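Local coordinates for uncharacterized protein (Legionella pneumophila subsp. pneumophila str. Philadelphia 1, PDB 4EZI), which is of unknown function but has the alpha/beta-hydrolase fold and may act on ester substrates, possibly as a triacylglycerol lipase, at residues Y201-E204 against E205-F209; V321-A324 against G325-A329; I294-I297 against N298-Y302; D347-D350 against H351-H355. All blocks are in the same frame, centred on the assembly; numbering follows the deposited sequence.

Contact 1 (Y201-E204 against E205-F209); sequences YGWE and ETMHF
Trp203 and Met207 (a selenomethionine) lie one turn apart at the start of helix 203-212 and form a Met-aromatic contact, just beyond Gly202 at the helix N-cap. The indole swings out with CG anti to the backbone N (chi1 175°), and Met207 bends back over one of its faces. Met207 CG sits 3.6 Å from the centroid of the six-membered ring, almost straight above it, so its hydrogens make a CH-pi contact. The selenium approaches more obliquely, with SE 3.7 Å from Trp203 CH2, while CE continues past CZ3. Phe226 of helix 218-233 packs against both side chains.

On another side of the same turn, Glu204 and His208 repeat the i to i+4 theme in polar form. The extended Glu204 chain lays CG over one face of the imidazole, 4.0 Å from the His208 ring centroid, and its carboxylate stands nearly perpendicular to that ring. In this conformer His208 NE2 is hydrogen-bonded to Ile285 O, which helps set the turn of the ring.

Thr206 uses its side chain on the backbone instead. Its chi1 of -59° places OG1 beside its own backbone N, and both atoms converge on one carbonyl: Thr206 N and Thr206 OG1 each donate to Gly202 O at 2.9 Å, from opposite faces of the carbonyl plane.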
loop_
_atom_site.group_PDB
_atom_site.type_symbol
_atom_site.label_atom_id
_atom_site.label_comp_id
_atom_site.label_asym_id
_atom_site.label_seq_id
_atom_site.Cartn_x
_atom_site.Cartn_y
_atom_site.Cartn_z
ATOM N N TYR A 201 -6.740 9.709 -3.705
ATOM C CA TYR A 201 -8.093 9.869 -3.234
ATOM C C TYR A 201 -8.963 10.448 -4.348
ATOM O O TYR A 201 -8.647 11.484 -4.919
ATOM C CB TYR A 201 -8.192 10.820 -2.035
ATOM C CG TYR A 201 -7.399 10.421 -0.799
ATOM C CD1 TYR A 201 -7.925 9.551 0.155
ATOM C CD2 TYR A 201 -6.141 10.922 -0.602
ATOM C CE1 TYR A 201 -7.183 9.220 1.312
ATOM C CE2 TYR A 201 -5.396 10.594 0.527
ATOM C CZ TYR A 201 -5.913 9.720 1.464
ATOM O OH TYR A 201 -5.183 9.363 2.569
ATOM N N GLY A 202 -10.039 9.747 -4.643
ATOM C CA GLY A 202 -11.062 10.216 -5.564
ATOM C C GLY A 202 -10.808 9.821 -6.999
ATOM O O GLY A 202 -9.749 10.118 -7.571
ATOM N N TRP A 203 -11.796 9.181 -7.612
ATOM C CA TRP A 203 -11.668 8.734 -8.994
ATOM C C TRP A 203 -11.459 9.921 -9.935
ATOM O O TRP A 203 -10.506 9.950 -10.698
ATOM C CB TRP A 203 -12.908 7.945 -9.384
ATOM C CG TRP A 203 -12.922 7.550 -10.808
ATOM C CD1 TRP A 203 -13.763 8.008 -11.774
ATOM C CD2 TRP A 203 -12.003 6.663 -11.463
ATOM N NE1 TRP A 203 -13.454 7.438 -12.989
ATOM C CE2 TRP A 203 -12.375 6.616 -12.823
ATOM C CE3 TRP A 203 -10.905 5.896 -11.042
ATOM C CZ2 TRP A 203 -11.689 5.842 -13.752
ATOM C CZ3 TRP A 203 -10.235 5.122 -11.957
ATOM C CH2 TRP A 203 -10.626 5.100 -13.303
ATOM N N GLU A 204 -12.375 10.884 -9.887
ATOM C CA GLU A 204 -12.256 12.029 -10.787
ATOM C C GLU A 204 -10.971 12.831 -10.517
ATOM O O GLU A 204 -10.255 13.227 -11.428
ATOM C CB GLU A 204 -13.503 12.920 -10.704
ATOM C CG GLU A 204 -13.468 14.108 -11.706
ATOM C CD GLU A 204 -14.718 14.984 -11.673
ATOM O OE1 GLU A 204 -15.562 14.824 -10.748
ATOM O OE2 GLU A 204 -14.841 15.834 -12.595
ATOM N N GLU A 205 -10.693 13.086 -9.246
ATOM C CA GLU A 205 -9.517 13.866 -8.865
ATOM C C GLU A 205 -8.227 13.193 -9.352
ATOM O O GLU A 205 -7.327 13.840 -9.903
ATOM C CB GLU A 205 -9.473 14.110 -7.349
ATOM C CG GLU A 205 -10.591 15.037 -6.819
ATOM C CD GLU A 205 -12.000 14.402 -6.799
ATOM O OE1 GLU A 205 -12.162 13.148 -6.813
ATOM O OE2 GLU A 205 -12.981 15.200 -6.737
ATOM N N THR A 206 -8.128 11.897 -9.117
ATOM C CA THR A 206 -6.933 11.179 -9.487
ATOM C C THR A 206 -6.814 11.048 -11.008
ATOM O O THR A 206 -5.733 11.263 -11.567
ATOM C CB THR A 206 -6.860 9.819 -8.760
ATOM O OG1 THR A 206 -6.876 10.038 -7.352
ATOM C CG2 THR A 206 -5.574 9.061 -9.110
HETATM N N MSE A 207 -7.897 10.698 -11.697
HETATM C CA MSE A 207 -7.811 10.568 -13.151
HETATM C C MSE A 207 -7.388 11.878 -13.785
HETATM O O MSE A 207 -6.589 11.899 -14.721
HETATM C CB MSE A 207 -9.096 10.066 -13.778
HETATM C CG MSE A 207 -9.312 8.594 -13.552
HETATM SE SE MSE A 207 -7.933 7.456 -14.303
HETATM C CE MSE A 207 -7.031 7.017 -12.645
ATOM N N HIS A 208 -7.993 12.981 -13.373
ATOM C CA HIS A 208 -7.612 14.266 -13.966
ATOM C C HIS A 208 -6.130 14.532 -13.759
ATOM O O HIS A 208 -5.440 14.973 -14.678
ATOM C CB HIS A 208 -8.522 15.365 -13.464
ATOM C CG HIS A 208 -9.882 15.340 -14.093
ATOM N ND1 HIS A 208 -10.803 16.335 -13.876
ATOM C CD2 HIS A 208 -10.464 14.468 -14.953
ATOM C CE1 HIS A 208 -11.908 16.066 -14.553
ATOM N NE2 HIS A 208 -11.723 14.944 -15.221
ATOM N N PHE A 209 -5.633 14.307 -12.540
ATOM C CA PHE A 209 -4.274 14.642 -12.201
ATOM C C PHE A 209 -3.287 13.769 -12.992
ATOM O O PHE A 209 -2.305 14.265 -13.524
ATOM C CB PHE A 209 -4.119 14.490 -10.697
ATOM C CG PHE A 209 -2.890 15.114 -10.135
ATOM C CD1 PHE A 209 -2.811 16.490 -10.032
ATOM C CD2 PHE A 209 -1.835 14.354 -9.697
ATOM C CE1 PHE A 209 -1.736 17.096 -9.460
ATOM C CE2 PHE A 209 -0.755 14.940 -9.114
ATOM C CZ PHE A 209 -0.701 16.328 -8.989
#

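Contact 2 (V321-A324 against G325-A329)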
loop_
_atom_site.group_PDB
_atom_site.type_symbol
_atom_site.label_atom_id
_atom_site.label_comp_id
_atom_site.label_asym_id
_atom_site.label_seq_id
_atom_site.Cartn_x
_atom_site.Cartn_y
_atom_site.Cartn_z
ATOM N N VAL A 321 0.167 11.883 -7.154
ATOM C CA VAL A 321 -1.211 11.804 -6.685
ATOM C C VAL A 321 -1.626 13.172 -6.131
ATOM O O VAL A 321 -0.817 13.852 -5.502
ATOM C CB VAL A 321 -1.437 10.699 -5.633
ATOM C CG1 VAL A 321 -1.173 9.312 -6.233
ATOM C CG2 VAL A 321 -0.578 10.936 -4.475
ATOM N N PRO A 322 -2.871 13.587 -6.371
ATOM C CA PRO A 322 -3.250 14.965 -6.101
ATOM C C PRO A 322 -3.457 15.231 -4.625
ATOM O O PRO A 322 -4.285 14.590 -3.973
ATOM C CB PRO A 322 -4.562 15.128 -6.866
ATOM C CG PRO A 322 -5.136 13.759 -6.926
ATOM C CD PRO A 322 -3.945 12.845 -7.047
ATOM N N TYR A 323 -2.750 16.211 -4.093
ATOM C CA TYR A 323 -2.944 16.602 -2.700
ATOM C C TYR A 323 -4.369 17.084 -2.468
ATOM O O TYR A 323 -4.910 16.910 -1.375
ATOM C CB TYR A 323 -1.905 17.637 -2.260
ATOM C CG TYR A 323 -1.824 17.704 -0.747
ATOM C CD1 TYR A 323 -1.002 16.823 -0.055
ATOM C CD2 TYR A 323 -2.587 18.584 -0.012
ATOM C CE1 TYR A 323 -0.924 16.819 1.300
ATOM C CE2 TYR A 323 -2.526 18.576 1.392
ATOM C CZ TYR A 323 -1.688 17.680 2.033
ATOM O OH TYR A 323 -1.607 17.665 3.406
ATOM N N ALA A 324 -4.986 17.689 -3.489
ATOM C CA ALA A 324 -6.391 18.086 -3.388
ATOM C C ALA A 324 -7.294 16.907 -3.031
ATOM O O ALA A 324 -8.324 17.081 -2.386
ATOM C CB ALA A 324 -6.870 18.770 -4.670
ATOM N N GLY A 325 -6.937 15.705 -3.469
ATOM C CA GLY A 325 -7.707 14.533 -3.084
ATOM C C GLY A 325 -7.622 14.258 -1.581
ATOM O O GLY A 325 -8.611 13.928 -0.939
ATOM N N ALA A 326 -6.435 14.433 -1.015
ATOM C CA ALA A 326 -6.259 14.249 0.437
ATOM C C ALA A 326 -7.097 15.273 1.204
ATOM O O ALA A 326 -7.733 14.942 2.213
ATOM C CB ALA A 326 -4.791 14.350 0.823
ATOM N N GLU A 327 -7.126 16.505 0.718
ATOM C CA GLU A 327 -7.903 17.561 1.370
ATOM C C GLU A 327 -9.394 17.235 1.337
ATOM O O GLU A 327 -10.112 17.350 2.342
ATOM C CB GLU A 327 -7.600 18.913 0.732
ATOM C CG GLU A 327 -6.197 19.382 1.020
ATOM C CD GLU A 327 -5.764 20.615 0.258
ATOM O OE1 GLU A 327 -6.133 20.736 -0.937
ATOM O OE2 GLU A 327 -5.001 21.422 0.843
HETATM N N MSE A 328 -9.861 16.760 0.192
HETATM C CA MSE A 328 -11.251 16.324 0.025
HETATM C C MSE A 328 -11.582 15.175 0.978
HETATM O O MSE A 328 -12.604 15.180 1.669
HETATM C CB MSE A 328 -11.463 15.878 -1.418
HETATM C CG MSE A 328 -12.779 15.179 -1.671
HETATM SE SE MSE A 328 -12.738 14.387 -3.432
HETATM C CE MSE A 328 -11.534 12.899 -3.036
ATOM N N ALA A 329 -10.700 14.173 1.050
ATOM C CA ALA A 329 -10.915 13.022 1.931
ATOM C C ALA A 329 -10.943 13.467 3.395
ATOM O O ALA A 329 -11.772 12.983 4.176
ATOM C CB ALA A 329 -9.832 11.974 1.715
#
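Tyr323 and Glu327 stand one turn apart in the first coil of helix 323-334, linked by both backbone and side chain. Glu327 N donates to Tyr323 O over 3.1 Å, in the plane of that carbonyl. Beyond the backbone bond, the two side chains run roughly perpendicular to each other: Glu327 OE2 reaches the ring edge in its plane, 3.8 Å from Tyr323 CE2, and the carboxylate is turned steeply against the ring. With Tyr323 CG anti to its backbone nitrogen (chi1 -162°), the CE2 side of the ring is brought up to Glu327 CG. This is van der Waals packing, and Ile342 of strand 340-344 touches both side chains.

The next two carbonyls accept in sequence. Ala324 O accepts from Met328 N at 3.0 Å, and Gly325 O from Ala329 N at 2.9 Å, both regular helical bonds. The entry to the helix is tighter. Pro322 O takes the hydrogen of Gly325 N over 2.9 Å, but that bond is bent to 136° and its donor lies well above the carbonyl plane, off any lone pair, as expected of an i+3 bond at the first turn of a helix. Just before the helix, Val321 N is hydrogen-bonded to Asp318 OD1, so the loop leading in is tied to the residue that is probably the acid of a Ser-His-Asp triad. Strand 310-314, this loop, helix 323-334 and strand 340-344 together make a beta-alpha-beta crossover, the repeating unit of the alpha/beta-hydrolase sheet, with the putative triad acid in the loop after its first strand.

Contact 3 (I294-I297 against N298-Y302); sequences ILKI and NFNHY
The side chains of Lys296 and Asn300 cross obliquely where helix 292-299 ends, with the amide nitrogen of Asn300 against the aliphatic root of the lysine: Asn300 ND2 is 3.7 Å from Lys296 CB. Asn300 CG lies anti to its own carbonyl carbon (chi1 -67°), which turns the amide back over the helix, while OD1 accepts from Trp203 N of helix 203-212. Asn300 N still donates to Lys296 O at 2.9 Å, although Asn300 itself has left helical geometry.

The side chain of Asn298 points in another direction. With CG anti to its backbone N (chi1 176°), its amide is held by Ala134 N at OD1 and by Val132 O at ND2. A water also links it to the preceding turn, lying 2.9 Å from Asn298 ND2 and 2.8 Å from Leu295 O.

This helix belongs to the helical region between strands 193-197 and 310-314, consistent with the cap (lid) insertion of alpha/beta hydrolases. There the Phe299 ring packs edge-to-face with that of Trp203.

The imidazole of His301 folds back toward the helix end. Its NE2 meets Asn298 O in the plane of the ring, at 2.8 Å, but the bond is weak, bent to 126°. ND1 is hydrogen-bonded to Glu180 OE1. Over one face of this ring a second water bridges two carbonyls, 2.7 Å from Ile297 O and 2.6 Å from Asn300 O.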
loop_
_atom_site.group_PDB
_atom_site.type_symbol
_atom_site.label_atom_id
_atom_site.label_comp_id
_atom_site.label_asym_id
_atom_site.label_seq_id
_atom_site.Cartn_x
_atom_site.Cartn_y
_atom_site.Cartn_z
ATOM N N ILE A 294 -19.157 2.004 -11.714
ATOM C CA ILE A 294 -18.400 0.919 -11.104
ATOM C C ILE A 294 -16.948 1.344 -10.798
ATOM O O ILE A 294 -16.347 0.883 -9.811
ATOM C CB ILE A 294 -18.488 -0.375 -11.973
ATOM C CG1 ILE A 294 -18.054 -1.616 -11.177
ATOM C CG2 ILE A 294 -17.725 -0.221 -13.271
ATOM C CD1 ILE A 294 -18.981 -1.937 -10.004
ATOM N N LEU A 295 -16.385 2.220 -11.626
ATOM C CA LEU A 295 -15.054 2.762 -11.396
ATOM C C LEU A 295 -15.029 3.595 -10.118
ATOM O O LEU A 295 -14.075 3.522 -9.330
ATOM C CB LEU A 295 -14.573 3.561 -12.598
ATOM C CG LEU A 295 -14.291 2.712 -13.841
ATOM C CD1 LEU A 295 -14.177 3.539 -15.120
ATOM C CD2 LEU A 295 -13.037 1.876 -13.647
ATOM N N LYS A 296 -16.061 4.417 -9.912
ATOM C CA LYS A 296 -16.198 5.182 -8.674
ATOM C C LYS A 296 -16.343 4.292 -7.449
ATOM O O LYS A 296 -15.758 4.576 -6.406
ATOM C CB LYS A 296 -17.364 6.170 -8.758
ATOM C CG LYS A 296 -17.072 7.316 -9.689
ATOM C CD LYS A 296 -18.328 8.143 -10.063
ATOM C CE LYS A 296 -19.010 8.776 -8.904
ATOM N NZ LYS A 296 -20.202 9.536 -9.418
ATOM N N ILE A 297 -17.115 3.218 -7.570
ATOM C CA ILE A 297 -17.246 2.275 -6.461
ATOM C C ILE A 297 -15.886 1.671 -6.104
ATOM O O ILE A 297 -15.545 1.560 -4.926
ATOM C CB ILE A 297 -18.306 1.184 -6.706
ATOM C CG1 ILE A 297 -19.691 1.821 -6.883
ATOM C CG2 ILE A 297 -18.347 0.210 -5.517
ATOM C CD1 ILE A 297 -20.209 2.585 -5.665
ATOM N N ASN A 298 -15.103 1.255 -7.098
ATOM C CA ASN A 298 -13.778 0.749 -6.793
ATOM C C ASN A 298 -12.903 1.779 -6.098
ATOM O O ASN A 298 -12.201 1.450 -5.146
ATOM C CB ASN A 298 -13.094 0.243 -8.053
ATOM C CG ASN A 298 -11.669 -0.196 -7.779
ATOM O OD1 ASN A 298 -11.446 -1.164 -7.037
ATOM N ND2 ASN A 298 -10.700 0.542 -8.318
ATOM N N PHE A 299 -12.895 3.013 -6.615
ATOM C CA PHE A 299 -11.876 3.963 -6.219
ATOM C C PHE A 299 -12.195 4.740 -4.970
ATOM O O PHE A 299 -11.277 5.130 -4.275
ATOM C CB PHE A 299 -11.560 4.950 -7.345
ATOM C CG PHE A 299 -10.110 5.281 -7.463
ATOM C CD1 PHE A 299 -9.242 4.434 -8.136
ATOM C CD2 PHE A 299 -9.591 6.432 -6.901
ATOM C CE1 PHE A 299 -7.904 4.750 -8.264
ATOM C CE2 PHE A 299 -8.255 6.733 -7.019
ATOM C CZ PHE A 299 -7.416 5.893 -7.696
ATOM N N ASN A 300 -13.470 5.053 -4.732
ATOM C CA ASN A 300 -13.863 6.082 -3.744
ATOM C C ASN A 300 -14.157 5.478 -2.380
ATOM O O ASN A 300 -15.194 4.859 -2.180
ATOM C CB ASN A 300 -15.052 6.884 -4.259
ATOM C CG ASN A 300 -14.698 7.732 -5.479
ATOM O OD1 ASN A 300 -13.522 7.940 -5.785
ATOM N ND2 ASN A 300 -15.727 8.251 -6.164
ATOM N N HIS A 301 -13.208 5.645 -1.476
ATOM C CA HIS A 301 -13.273 5.085 -0.128
ATOM C C HIS A 301 -12.841 6.117 0.897
ATOM O O HIS A 301 -11.906 5.924 1.649
ATOM C CB HIS A 301 -12.424 3.816 -0.049
ATOM C CG HIS A 301 -12.920 2.729 -0.948
ATOM N ND1 HIS A 301 -13.860 1.803 -0.547
ATOM C CD2 HIS A 301 -12.621 2.429 -2.237
ATOM C CE1 HIS A 301 -14.129 0.989 -1.553
ATOM N NE2 HIS A 301 -13.408 1.363 -2.596
ATOM N N TYR A 302 -13.546 7.229 0.920
ATOM C CA TYR A 302 -13.234 8.284 1.856
ATOM C C TYR A 302 -14.492 8.788 2.551
ATOM O O TYR A 302 -14.486 9.896 3.074
ATOM C CB TYR A 302 -12.473 9.417 1.164
ATOM C CG TYR A 302 -13.142 9.920 -0.092
ATOM C CD1 TYR A 302 -14.132 10.872 -0.013
ATOM C CD2 TYR A 302 -12.802 9.425 -1.358
ATOM C CE1 TYR A 302 -14.797 11.331 -1.153
ATOM C CE2 TYR A 302 -13.460 9.886 -2.506
ATOM C CZ TYR A 302 -14.454 10.836 -2.389
ATOM O OH TYR A 302 -15.125 11.306 -3.510
HETATM O O HOH W 1 -11.625 2.609 -10.202
HETATM O O HOH W 2 -16.839 3.016 -3.002
#

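Contact 4 (D347-D350 against H351-H355); sequences DALD and HVQAH
Asp350 and Gln353 exchange hydrogen bonds side chain to backbone in both directions, a reciprocal pattern that resembles a capping box. Gln353 N donates to Asp350 OD1 over 2.8 Å, nearly straight at 175° and close to the line of the carboxylate C-O bond. In return Asp350 N donates to Gln353 OE1 at 2.9 Å, in the amide plane and on a lone pair. The aspartate can do this because its CG is tucked between backbone N and carbonyl carbon (chi1 75°), which turns OD1 over the coming turn. Val352 N adds a weak bond to the same OD1, and Ala354 N bonds Asp350 O at 2.9 Å, while Val352 to His355 forms a type I turn.

The two flat groups also stack. Carboxylate and amide planes are 21° apart, with Gln353 OE1 3.3 Å from Asp350 CG. A water donates to Gln353 OE1 at 2.8 Å and also to Ala348 O, so OE1 is gripped by two donors.

Apolar contact is modest: Leu349 CB lies 4.1 Å from Ala354 CB, and its CD2 end reaches the root of Gln353.

Between Asp350 and Gln353 in the chain sits His351, whose ND1 bonds Asp318 OD2 and whose NE2 bonds Ser169 OG, the geometry of a probable Ser-His-Asp triad. The carboxylate of Asp350 faces the amide hydrogens of a helix-like turn, a placement likely to be electrostatically favourable, and the bonds that span His351 are consistent with a well-defined backbone at this residue.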
loop_
_atom_site.group_PDB
_atom_site.type_symbol
_atom_site.label_atom_id
_atom_site.label_comp_id
_atom_site.label_asym_id
_atom_site.label_seq_id
_atom_site.Cartn_x
_atom_site.Cartn_y
_atom_site.Cartn_z
ATOM N N ASP A 347 5.870 21.804 0.878
ATOM C CA ASP A 347 5.184 22.414 -0.250
ATOM C C ASP A 347 5.737 21.956 -1.613
ATOM O O ASP A 347 5.086 22.160 -2.638
ATOM C CB ASP A 347 5.270 23.942 -0.173
ATOM C CG ASP A 347 4.318 24.552 0.835
ATOM O OD1 ASP A 347 3.368 23.880 1.287
ATOM O OD2 ASP A 347 4.522 25.753 1.155
ATOM N N ALA A 348 6.910 21.327 -1.656
ATOM C CA ALA A 348 7.572 21.068 -2.936
ATOM C C ALA A 348 8.259 19.714 -3.089
ATOM O O ALA A 348 8.546 19.322 -4.231
ATOM C CB ALA A 348 8.550 22.204 -3.284
ATOM N N LEU A 349 8.538 18.989 -2.009
ATOM C CA LEU A 349 9.117 17.647 -2.173
ATOM C C LEU A 349 8.132 16.800 -2.962
ATOM O O LEU A 349 6.926 16.845 -2.718
ATOM C CB LEU A 349 9.400 16.973 -0.838
ATOM C CG LEU A 349 10.509 17.600 0.015
ATOM C CD1 LEU A 349 10.601 16.824 1.317
ATOM C CD2 LEU A 349 11.841 17.654 -0.753
ATOM N N ASP A 350 8.653 16.027 -3.915
ATOM C CA ASP A 350 7.812 15.190 -4.768
ATOM C C ASP A 350 7.455 13.864 -4.079
ATOM O O ASP A 350 7.784 13.628 -2.920
ATOM C CB ASP A 350 8.427 15.038 -6.154
ATOM C CG ASP A 350 9.620 14.108 -6.204
ATOM O OD1 ASP A 350 9.761 13.207 -5.357
ATOM O OD2 ASP A 350 10.403 14.264 -7.170
ATOM N N HIS A 351 6.699 13.029 -4.781
ATOM C CA HIS A 351 6.175 11.784 -4.203
ATOM C C HIS A 351 7.279 10.886 -3.670
ATOM O O HIS A 351 7.105 10.171 -2.679
ATOM C CB HIS A 351 5.413 11.052 -5.311
ATOM C CG HIS A 351 4.550 9.901 -4.863
ATOM N ND1 HIS A 351 3.415 10.068 -4.095
ATOM C CD2 HIS A 351 4.590 8.574 -5.176
ATOM C CE1 HIS A 351 2.794 8.900 -3.962
ATOM N NE2 HIS A 351 3.476 7.981 -4.619
ATOM N N VAL A 352 8.406 10.873 -4.353
ATOM C CA VAL A 352 9.529 10.034 -3.952
ATOM C C VAL A 352 10.355 10.690 -2.844
ATOM O O VAL A 352 10.658 10.083 -1.812
ATOM C CB VAL A 352 10.402 9.673 -5.160
ATOM C CG1 VAL A 352 11.590 8.827 -4.734
ATOM C CG2 VAL A 352 9.548 8.975 -6.229
ATOM N N GLN A 353 10.710 11.939 -3.063
ATOM C CA GLN A 353 11.509 12.659 -2.090
ATOM C C GLN A 353 10.847 12.742 -0.708
ATOM O O GLN A 353 11.526 12.747 0.323
ATOM C CB GLN A 353 11.789 14.081 -2.578
ATOM C CG GLN A 353 12.580 14.164 -3.876
ATOM C CD GLN A 353 12.488 15.533 -4.544
ATOM O OE1 GLN A 353 11.480 16.243 -4.451
ATOM N NE2 GLN A 353 13.552 15.903 -5.232
ATOM N N ALA A 354 9.525 12.895 -0.698
ATOM C CA ALA A 354 8.780 13.047 0.540
ATOM C C ALA A 354 8.682 11.762 1.342
ATOM O O ALA A 354 8.335 11.805 2.515
ATOM C CB ALA A 354 7.381 13.590 0.256
ATOM N N HIS A 355 8.930 10.619 0.705
ATOM C CA HIS A 355 8.621 9.338 1.321
ATOM C C HIS A 355 9.229 9.157 2.723
ATOM O O HIS A 355 8.495 8.810 3.649
ATOM C CB HIS A 355 8.995 8.231 0.354
ATOM C CG HIS A 355 8.723 6.855 0.857
ATOM N ND1 HIS A 355 7.524 6.481 1.422
ATOM C CD2 HIS A 355 9.492 5.741 0.830
ATOM C CE1 HIS A 355 7.558 5.190 1.704
ATOM N NE2 HIS A 355 8.745 4.717 1.360
HETATM O O HOH W 3 10.758 18.537 -5.901
#

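Contacts 1, 2 and 3 form one packed cluster, and contact 4 meets it at a single point. Contacts 1 and 2 have centres about 9 Å apart and touch through Tyr201 CB and Gly325 O at 3.3 Å. Contact 3 joins contact 1 where Thr206 OG1 lies 3.6 Å from Phe299 CE2, and reaches contact 2 where Met328 CE lies 3.6 Å from Tyr302 CE2. Contact 4 meets contact 2 as Val321 CG2 approaches His351 CE1 at 4.0 Å. Bound di(hydroxyethyl)ether lies about 4 Å from the side chains of Met207 and Phe299, and about 6 Å from that of His351, consistent with a small-molecule site near the probable triad.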